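Local coordinates for protein probable porin (Pseudomonas aeruginosa, PDB 2Y0H) that probably forms a pore across the outer membrane as an 18-stranded beta barrel of the OprD porin family, at residues Gly210-Leu215 and Arg224-Tyr229; Leu200-Arg205 and Gly233-Ala238. All blocks are in the same frame, centred on the assembly; numbering follows the deposited sequence.

Contact 1: Gly210-Leu215 and Arg224-Tyr229; sequences GLLHTL and RSDLRY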
ATOM      1  N   GLY A 210       0.311  -9.448 -13.295  1.00 29.33           N
ATOM      2  CA  GLY A 210       0.739 -10.193 -12.134  1.00 30.60           C
ATOM      3  C   GLY A 210       0.385 -11.661 -12.247  1.00 33.04           C
ATOM      4  O   GLY A 210      -0.689 -12.023 -12.722  1.00 32.87           O
ATOM      5  N   LEU A 211       1.293 -12.510 -11.797  1.00 32.42           N
ATOM      6  CA  LEU A 211       1.085 -13.944 -11.840  1.00 32.37           C
ATOM      7  C   LEU A 211       1.362 -14.473 -10.442  1.00 37.14           C
ATOM      8  O   LEU A 211       2.495 -14.406  -9.958  1.00 39.45           O
ATOM      9  CB  LEU A 211       2.043 -14.558 -12.852  1.00 37.44           C
ATOM     10  CG  LEU A 211       1.542 -15.693 -13.736  1.00 45.34           C
ATOM     11  CD1 LEU A 211       2.529 -15.938 -14.867  1.00 52.46           C
ATOM     12  CD2 LEU A 211       1.352 -16.950 -12.913  1.00 48.21           C
ATOM     13  N   LEU A 212       0.322 -14.964  -9.777  1.00 33.54           N
ATOM     14  CA  LEU A 212       0.474 -15.501  -8.433  1.00 36.73           C
ATOM     15  C   LEU A 212       0.343 -17.031  -8.402  1.00 38.66           C
ATOM     16  O   LEU A 212      -0.732 -17.581  -8.661  1.00 36.39           O
ATOM     17  CB  LEU A 212      -0.527 -14.850  -7.473  1.00 33.95           C
ATOM     18  CG  LEU A 212      -0.449 -15.374  -6.044  1.00 33.80           C
ATOM     19  CD1 LEU A 212       0.952 -15.127  -5.481  1.00 35.38           C
ATOM     20  CD2 LEU A 212      -1.529 -14.730  -5.161  1.00 35.57           C
ATOM     21  N   HIS A 213       1.445 -17.707  -8.085  1.00 36.79           N
ATOM     22  CA  HIS A 213       1.441 -19.169  -7.993  1.00 40.17           C
ATOM     23  C   HIS A 213       1.804 -19.681  -6.596  1.00 41.37           C
ATOM     24  O   HIS A 213       2.852 -19.330  -6.041  1.00 35.80           O
ATOM     25  CB  HIS A 213       2.369 -19.798  -9.035  1.00 39.53           C
ATOM     26  CG  HIS A 213       2.319 -21.294  -9.045  1.00 48.19           C
ATOM     27  ND1 HIS A 213       3.337 -22.079  -8.546  1.00 46.03           N
ATOM     28  CD2 HIS A 213       1.355 -22.147  -9.467  1.00 51.92           C
ATOM     29  CE1 HIS A 213       3.007 -23.352  -8.673  1.00 46.68           C
ATOM     30  NE2 HIS A 213       1.808 -23.421  -9.222  1.00 51.16           N
ATOM     31  N   THR A 214       0.922 -20.499  -6.029  1.00 41.22           N
ATOM     32  CA  THR A 214       1.174 -21.132  -4.743  1.00 41.54           C
ATOM     33  C   THR A 214       1.313 -22.647  -4.949  1.00 45.55           C
ATOM     34  O   THR A 214       0.404 -23.308  -5.468  1.00 44.05           O
ATOM     35  CB  THR A 214       0.069 -20.815  -3.709  1.00 40.35           C
ATOM     36  OG1 THR A 214       0.060 -19.409  -3.430  1.00 48.56           O
ATOM     37  CG2 THR A 214       0.324 -21.553  -2.408  1.00 45.87           C
ATOM     38  N   LEU A 215       2.467 -23.176  -4.559  1.00 36.47           N
ATOM     39  CA  LEU A 215       2.790 -24.582  -4.745  1.00 36.06           C
ATOM     40  C   LEU A 215       2.877 -25.248  -3.373  1.00 35.24           C
ATOM     41  O   LEU A 215       3.761 -24.919  -2.585  1.00 36.81           O
ATOM     42  CB  LEU A 215       4.135 -24.721  -5.480  1.00 35.17           C
ATOM     43  CG  LEU A 215       4.727 -26.132  -5.647  1.00 40.73           C
ATOM     44  CD1 LEU A 215       3.928 -26.943  -6.672  1.00 42.47           C
ATOM     45  CD2 LEU A 215       6.210 -26.109  -6.041  1.00 40.36           C
ATOM     46  N   ARG A 224       5.304 -19.714  -2.370  1.00 32.42           N
ATOM     47  CA  ARG A 224       4.539 -18.652  -2.995  1.00 35.28           C
ATOM     48  C   ARG A 224       5.434 -17.881  -3.969  1.00 32.26           C
ATOM     49  O   ARG A 224       6.440 -17.298  -3.560  1.00 30.68           O
ATOM     50  CB  ARG A 224       3.958 -17.730  -1.925  1.00 35.09           C
ATOM     51  CG  ARG A 224       3.088 -16.591  -2.447  1.00 36.95           C
ATOM     52  CD  ARG A 224       2.758 -15.671  -1.293  1.00 36.18           C
ATOM     53  NE  ARG A 224       2.002 -14.478  -1.665  1.00 46.60           N
ATOM     54  CZ  ARG A 224       0.679 -14.448  -1.801  1.00 43.53           C
ATOM     55  NH1 ARG A 224      -0.033 -15.558  -1.629  1.00 41.17           N
ATOM     56  NH2 ARG A 224       0.075 -13.317  -2.128  1.00 39.06           N
ATOM     57  N   SER A 225       5.070 -17.917  -5.250  1.00 29.63           N
ATOM     58  CA  SER A 225       5.725 -17.133  -6.292  1.00 30.78           C
ATOM     59  C   SER A 225       4.819 -15.978  -6.733  1.00 30.05           C
ATOM     60  O   SER A 225       3.730 -16.190  -7.262  1.00 31.14           O
ATOM     61  CB  SER A 225       6.093 -18.010  -7.496  1.00 32.98           C
ATOM     62  OG  SER A 225       6.922 -19.082  -7.083  1.00 41.90           O
ATOM     63  N   ASP A 226       5.291 -14.759  -6.498  1.00 29.27           N
ATOM     64  CA  ASP A 226       4.524 -13.531  -6.723  1.00 30.48           C
ATOM     65  C   ASP A 226       5.310 -12.727  -7.752  1.00 28.88           C
ATOM     66  O   ASP A 226       6.302 -12.081  -7.407  1.00 27.15           O
ATOM     67  CB  ASP A 226       4.401 -12.766  -5.399  1.00 27.74           C
ATOM     68  CG  ASP A 226       3.493 -11.534  -5.476  1.00 28.35           C
ATOM     69  OD1 ASP A 226       3.132 -11.056  -6.568  1.00 30.81           O
ATOM     70  OD2 ASP A 226       3.161 -11.016  -4.402  1.00 33.44           O
ATOM     71  N   LEU A 227       4.894 -12.822  -9.017  1.00 25.87           N
ATOM     72  CA  LEU A 227       5.613 -12.209 -10.131  1.00 25.71           C
ATOM     73  C   LEU A 227       4.830 -10.989 -10.611  1.00 30.71           C
ATOM     74  O   LEU A 227       3.607 -11.054 -10.757  1.00 29.49           O
ATOM     75  CB  LEU A 227       5.756 -13.194 -11.290  1.00 27.74           C
ATOM     76  CG  LEU A 227       6.275 -14.619 -11.051  1.00 34.07           C
ATOM     77  CD1 LEU A 227       6.484 -15.354 -12.394  1.00 35.91           C
ATOM     78  CD2 LEU A 227       7.557 -14.628 -10.230  1.00 31.98           C
ATOM     79  N   ARG A 228       5.522  -9.876 -10.851  1.00 29.08           N
ATOM     80  CA  ARG A 228       4.842  -8.631 -11.218  1.00 24.74           C
ATOM     81  C   ARG A 228       5.554  -7.865 -12.322  1.00 26.55           C
ATOM     82  O   ARG A 228       6.783  -7.773 -12.349  1.00 26.50           O
ATOM     83  CB  ARG A 228       4.696  -7.713  -9.995  1.00 23.39           C
ATOM     84  CG  ARG A 228       3.929  -8.313  -8.855  1.00 22.54           C
ATOM     85  CD  ARG A 228       3.852  -7.363  -7.671  1.00 22.38           C
ATOM     86  NE  ARG A 228       3.412  -8.063  -6.471  1.00 25.80           N
ATOM     87  CZ  ARG A 228       3.331  -7.507  -5.269  1.00 30.95           C
ATOM     88  NH1 ARG A 228       3.641  -6.223  -5.106  1.00 27.46           N
ATOM     89  NH2 ARG A 228       2.932  -8.237  -4.230  1.00 32.65           N
ATOM     90  N   TYR A 229       4.772  -7.276 -13.219  1.00 26.33           N
ATOM     91  CA  TYR A 229       5.342  -6.478 -14.291  1.00 28.55           C
ATOM     92  C   TYR A 229       4.511  -5.222 -14.536  1.00 29.56           C
ATOM     93  O   TYR A 229       3.285  -5.281 -14.678  1.00 27.95           O
ATOM     94  CB  TYR A 229       5.478  -7.302 -15.573  1.00 28.31           C
ATOM     95  CG  TYR A 229       6.017  -6.527 -16.773  1.00 35.14           C
ATOM     96  CD1 TYR A 229       7.342  -6.105 -16.822  1.00 36.34           C
ATOM     97  CD2 TYR A 229       5.202  -6.233 -17.860  1.00 36.02           C
ATOM     98  CE1 TYR A 229       7.833  -5.397 -17.923  1.00 37.00           C
ATOM     99  CE2 TYR A 229       5.683  -5.535 -18.958  1.00 37.66           C
ATOM    100  CZ  TYR A 229       7.000  -5.121 -18.984  1.00 37.69           C
ATOM    101  OH  TYR A 229       7.476  -4.427 -20.077  1.00 46.25           O
TER
HETATM  102  O   HOH W   1       5.194 -21.110  -6.456  1.00 39.20           O
HETATM  103  O   HOH W   2       0.501 -18.196  -1.070  1.00 48.11           O

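Contact 2: Leu200-Arg205 and Gly233-Ala238; sequences LKDIYR and GEDGAA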
ATOM      1  N   LEU A 200      -3.503   8.262 -15.580  1.00 25.56           N
ATOM      2  CA  LEU A 200      -3.669   9.602 -15.040  1.00 23.30           C
ATOM      3  C   LEU A 200      -3.759  10.479 -16.269  1.00 23.09           C
ATOM      4  O   LEU A 200      -2.743  10.742 -16.914  1.00 24.00           O
ATOM      5  CB  LEU A 200      -2.462  10.020 -14.204  1.00 23.47           C
ATOM      6  CG  LEU A 200      -2.727  10.849 -12.943  1.00 26.78           C
ATOM      7  CD1 LEU A 200      -1.497  11.657 -12.506  1.00 26.72           C
ATOM      8  CD2 LEU A 200      -3.948  11.712 -13.072  1.00 25.58           C
ATOM      9  N   LYS A 201      -4.975  10.908 -16.598  1.00 27.88           N
ATOM     10  CA  LYS A 201      -5.253  11.580 -17.869  1.00 25.28           C
ATOM     11  C   LYS A 201      -4.280  12.718 -18.176  1.00 25.92           C
ATOM     12  O   LYS A 201      -4.062  13.599 -17.352  1.00 27.54           O
ATOM     13  CB  LYS A 201      -6.683  12.108 -17.909  1.00 28.04           C
ATOM     14  CG  LYS A 201      -7.140  12.463 -19.334  1.00 36.05           C
ATOM     15  CD  LYS A 201      -8.490  13.162 -19.349  1.00 44.85           C
ATOM     16  CE  LYS A 201      -9.002  13.354 -20.792  1.00 50.59           C
ATOM     17  NZ  LYS A 201      -8.008  14.051 -21.666  1.00 49.19           N
ATOM     18  N   ASP A 202      -3.701  12.671 -19.365  1.00 26.32           N
ATOM     19  CA  ASP A 202      -2.689  13.637 -19.804  1.00 28.91           C
ATOM     20  C   ASP A 202      -1.330  13.602 -19.108  1.00 26.41           C
ATOM     21  O   ASP A 202      -0.480  14.444 -19.378  1.00 27.80           O
ATOM     22  CB  ASP A 202      -3.247  15.058 -19.791  1.00 26.54           C
ATOM     23  CG  ASP A 202      -4.180  15.302 -20.936  1.00 35.20           C
ATOM     24  OD1 ASP A 202      -3.930  14.707 -22.015  1.00 31.27           O
ATOM     25  OD2 ASP A 202      -5.160  16.061 -20.749  1.00 34.53           O
ATOM     26  N   ILE A 203      -1.107  12.630 -18.237  1.00 27.70           N
ATOM     27  CA  ILE A 203       0.187  12.529 -17.564  1.00 27.72           C
ATOM     28  C   ILE A 203       0.877  11.186 -17.822  1.00 24.90           C
ATOM     29  O   ILE A 203       1.950  11.148 -18.426  1.00 27.26           O
ATOM     30  CB  ILE A 203       0.066  12.827 -16.051  1.00 25.45           C
ATOM     31  CG1 ILE A 203      -0.356  14.277 -15.864  1.00 24.04           C
ATOM     32  CG2 ILE A 203       1.394  12.532 -15.319  1.00 22.01           C
ATOM     33  CD1 ILE A 203      -0.614  14.689 -14.423  1.00 23.01           C
ATOM     34  N   TYR A 204       0.256  10.090 -17.389  1.00 22.15           N
ATOM     35  CA  TYR A 204       0.817   8.766 -17.643  1.00 23.34           C
ATOM     36  C   TYR A 204      -0.218   7.645 -17.770  1.00 21.98           C
ATOM     37  O   TYR A 204      -1.371   7.786 -17.353  1.00 22.71           O
ATOM     38  CB  TYR A 204       1.894   8.405 -16.604  1.00 25.27           C
ATOM     39  CG  TYR A 204       1.373   7.915 -15.258  1.00 27.72           C
ATOM     40  CD1 TYR A 204       1.011   8.817 -14.257  1.00 21.80           C
ATOM     41  CD2 TYR A 204       1.255   6.553 -14.990  1.00 22.83           C
ATOM     42  CE1 TYR A 204       0.563   8.375 -13.024  1.00 22.56           C
ATOM     43  CE2 TYR A 204       0.800   6.101 -13.760  1.00 24.56           C
ATOM     44  CZ  TYR A 204       0.452   7.013 -12.788  1.00 26.01           C
ATOM     45  OH  TYR A 204       0.003   6.566 -11.574  1.00 26.37           O
ATOM     46  N   ARG A 205       0.237   6.549 -18.369  1.00 23.52           N
ATOM     47  CA  ARG A 205      -0.506   5.295 -18.537  1.00 28.08           C
ATOM     48  C   ARG A 205       0.352   4.187 -17.946  1.00 24.22           C
ATOM     49  O   ARG A 205       1.562   4.202 -18.103  1.00 23.90           O
ATOM     50  CB  ARG A 205      -0.627   4.936 -20.025  1.00 28.81           C
ATOM     51  CG  ARG A 205      -1.635   5.667 -20.814  1.00 37.54           C
ATOM     52  CD  ARG A 205      -1.552   5.230 -22.288  1.00 34.88           C
ATOM     53  NE  ARG A 205      -2.397   6.106 -23.087  1.00 41.28           N
ATOM     54  CZ  ARG A 205      -3.309   5.696 -23.962  1.00 44.27           C
ATOM     55  NH1 ARG A 205      -3.498   4.400 -24.185  1.00 41.61           N
ATOM     56  NH2 ARG A 205      -4.035   6.592 -24.613  1.00 42.61           N
ATOM     57  N   GLY A 233       4.150   4.559 -19.476  1.00 26.53           N
ATOM     58  CA  GLY A 233       4.523   5.547 -20.469  1.00 24.96           C
ATOM     59  C   GLY A 233       3.689   6.803 -20.302  1.00 28.15           C
ATOM     60  O   GLY A 233       2.847   6.893 -19.408  1.00 25.96           O
ATOM     61  N   GLU A 234       3.918   7.778 -21.166  1.00 27.87           N
ATOM     62  CA  GLU A 234       3.209   9.043 -21.069  1.00 30.09           C
ATOM     63  C   GLU A 234       1.785   8.849 -21.552  1.00 28.70           C
ATOM     64  O   GLU A 234       1.471   7.850 -22.188  1.00 32.54           O
ATOM     65  CB  GLU A 234       3.904  10.118 -21.912  1.00 30.78           C
ATOM     66  CG  GLU A 234       3.742   9.931 -23.414  1.00 33.64           C
ATOM     67  CD  GLU A 234       4.543  10.954 -24.194  1.00 43.88           C
ATOM     68  OE1 GLU A 234       5.747  11.110 -23.881  1.00 39.34           O
ATOM     69  OE2 GLU A 234       3.974  11.605 -25.105  1.00 43.23           O
ATOM     70  N   ASP A 235       0.923   9.811 -21.253  1.00 28.67           N
ATOM     71  CA  ASP A 235      -0.437   9.778 -21.752  1.00 28.19           C
ATOM     72  C   ASP A 235      -0.841  11.160 -22.249  1.00 29.80           C
ATOM     73  O   ASP A 235      -0.514  12.166 -21.621  1.00 28.31           O
ATOM     74  CB  ASP A 235      -1.396   9.313 -20.650  1.00 27.34           C
ATOM     75  CG  ASP A 235      -2.852   9.353 -21.092  1.00 29.67           C
ATOM     76  OD1 ASP A 235      -3.325   8.359 -21.669  1.00 32.85           O
ATOM     77  OD2 ASP A 235      -3.526  10.378 -20.872  1.00 31.12           O
ATOM     78  N   GLY A 236      -1.559  11.202 -23.369  1.00 28.21           N
ATOM     79  CA  GLY A 236      -2.164  12.433 -23.857  1.00 31.26           C
ATOM     80  C   GLY A 236      -1.163  13.552 -24.083  1.00 28.56           C
ATOM     81  O   GLY A 236      -0.121  13.338 -24.698  1.00 28.46           O
ATOM     82  N   ALA A 237      -1.474  14.741 -23.570  1.00 33.19           N
ATOM     83  CA  ALA A 237      -0.589  15.902 -23.722  1.00 30.87           C
ATOM     84  C   ALA A 237       0.720  15.728 -22.968  1.00 27.53           C
ATOM     85  O   ALA A 237       1.678  16.457 -23.211  1.00 29.32           O
ATOM     86  CB  ALA A 237      -1.287  17.173 -23.282  1.00 24.07           C
ATOM     87  N   ALA A 238       0.766  14.755 -22.066  1.00 28.16           N
ATOM     88  CA  ALA A 238       1.993  14.472 -21.325  1.00 28.94           C
ATOM     89  C   ALA A 238       2.521  15.736 -20.636  1.00 27.30           C
ATOM     90  O   ALA A 238       3.657  16.141 -20.836  1.00 24.23           O
ATOM     91  CB  ALA A 238       3.053  13.882 -22.259  1.00 26.97           C
TER
HETATM   92  O   HOH W   3      -2.218   9.044 -25.325  1.00 46.71           O

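Contact 1: Gly210-Leu215 and Arg224-Tyr229
Arg224 lays its guanidinium group over Leu212: CD1 of Leu212 sits 3.7 Å from the guanidinium plane, over its centre, and CD2 of Leu212 lies 3.7 Å from NH2 of Arg224. With CG anti to the backbone N (chi1 -178°) and the chain extended to NE, the arginine reaches over the neighbouring strand, and a water in the plane of the group joins its NH1 to OG1 of Thr214. Ser225 makes a hydrogen-bonded antiparallel pair with His213; its N is 2.7 Å from O of His213. Another water ties OG of Ser225 to ND1 and O of His213 on the opposite sheet face. Asp226 offers CB to CD1 of Leu212 at 4.2 Å. Leu227 pairs with Leu211 through two more backbone bonds, N of Leu211 lying 2.9 Å from O of Leu227; CB of Leu211 is 4.3 Å from CB of Leu227. Arg228 faces Gly210 and grips Asp226 side-on, NE to OD1 and NH2 to OD2 (2.8 Å). Four backbone bonds thus join these barrel strands; the Arg224, Asp226 and Arg228 face is largely polar apart from Leu212, while the leucine end of the other, near a bound C8E detergent, probably meets the membrane.

Contact 2: Leu200-Arg205 and Gly233-Ala238
Arg205 and Gly233 form the antiparallel hydrogen-bonded pair near the open end of the hairpin made by strands 204-216 and 221-234 of the porin barrel: N of Arg205 lies 2.8 Å from O of Gly233, and N of Gly233 is 3.0 Å from O of Arg205. Beyond Tyr204 toward the N-terminus, residues 201-203 form a tight turn with a classic beta bulge that sets Ile203 and Tyr204 opposite Leu200, whose O accepts from both their N atoms. On the other segment Asp235 to Ala238 make a type II' turn with Gly236 at positive phi. A weak bond from N of Asp235 to O of Ile203 also joins the two segments.

Asp235 points its side chain into the other segment, with CG anti to the backbone N (chi1 176°), and its carboxylate bridges two partners. OD2 receives N of Asp202 on its anti lone pair at 2.7 Å; OD1 forms a salt bridge with NE of Arg205 at 2.8 Å, although the hydrogen bond within it is bent to 128° and weak. The two side chains cross nearly at a right angle, their flat groups turned 32° apart. Gln199 NE2 also donates to OD1, which should help fix the carboxylate's rotation. A water connects N of Gly236 with NH2 of Arg205, weakly at the arginine. In return, Asp202 holds the opposing turn: its OD1 takes N of Ala237 at 2.9 Å in a nearly straight bond, the donor approaching from above the carboxylate plane.

Both contacts join strands 204-216 and 221-234, one along their length and the other where they run out into turns; their centres lie 28 Å apart. Contact 1 falls between the segments of contact 2 in the sequence, and no atoms touch directly between the two, so the link is the continuous pair of strands. Contact 1 is regular antiparallel sheet, whereas contact 2 keeps one hydrogen-bonded pair and adds carboxylate bonds to turn backbone and a salt bridge. Bound C8E detergent lies about 5 Å from the side chain of Leu227 in contact 1 and about 5 Å from that of Arg205 in contact 2, consistent with both lying near the outer surface of the barrel.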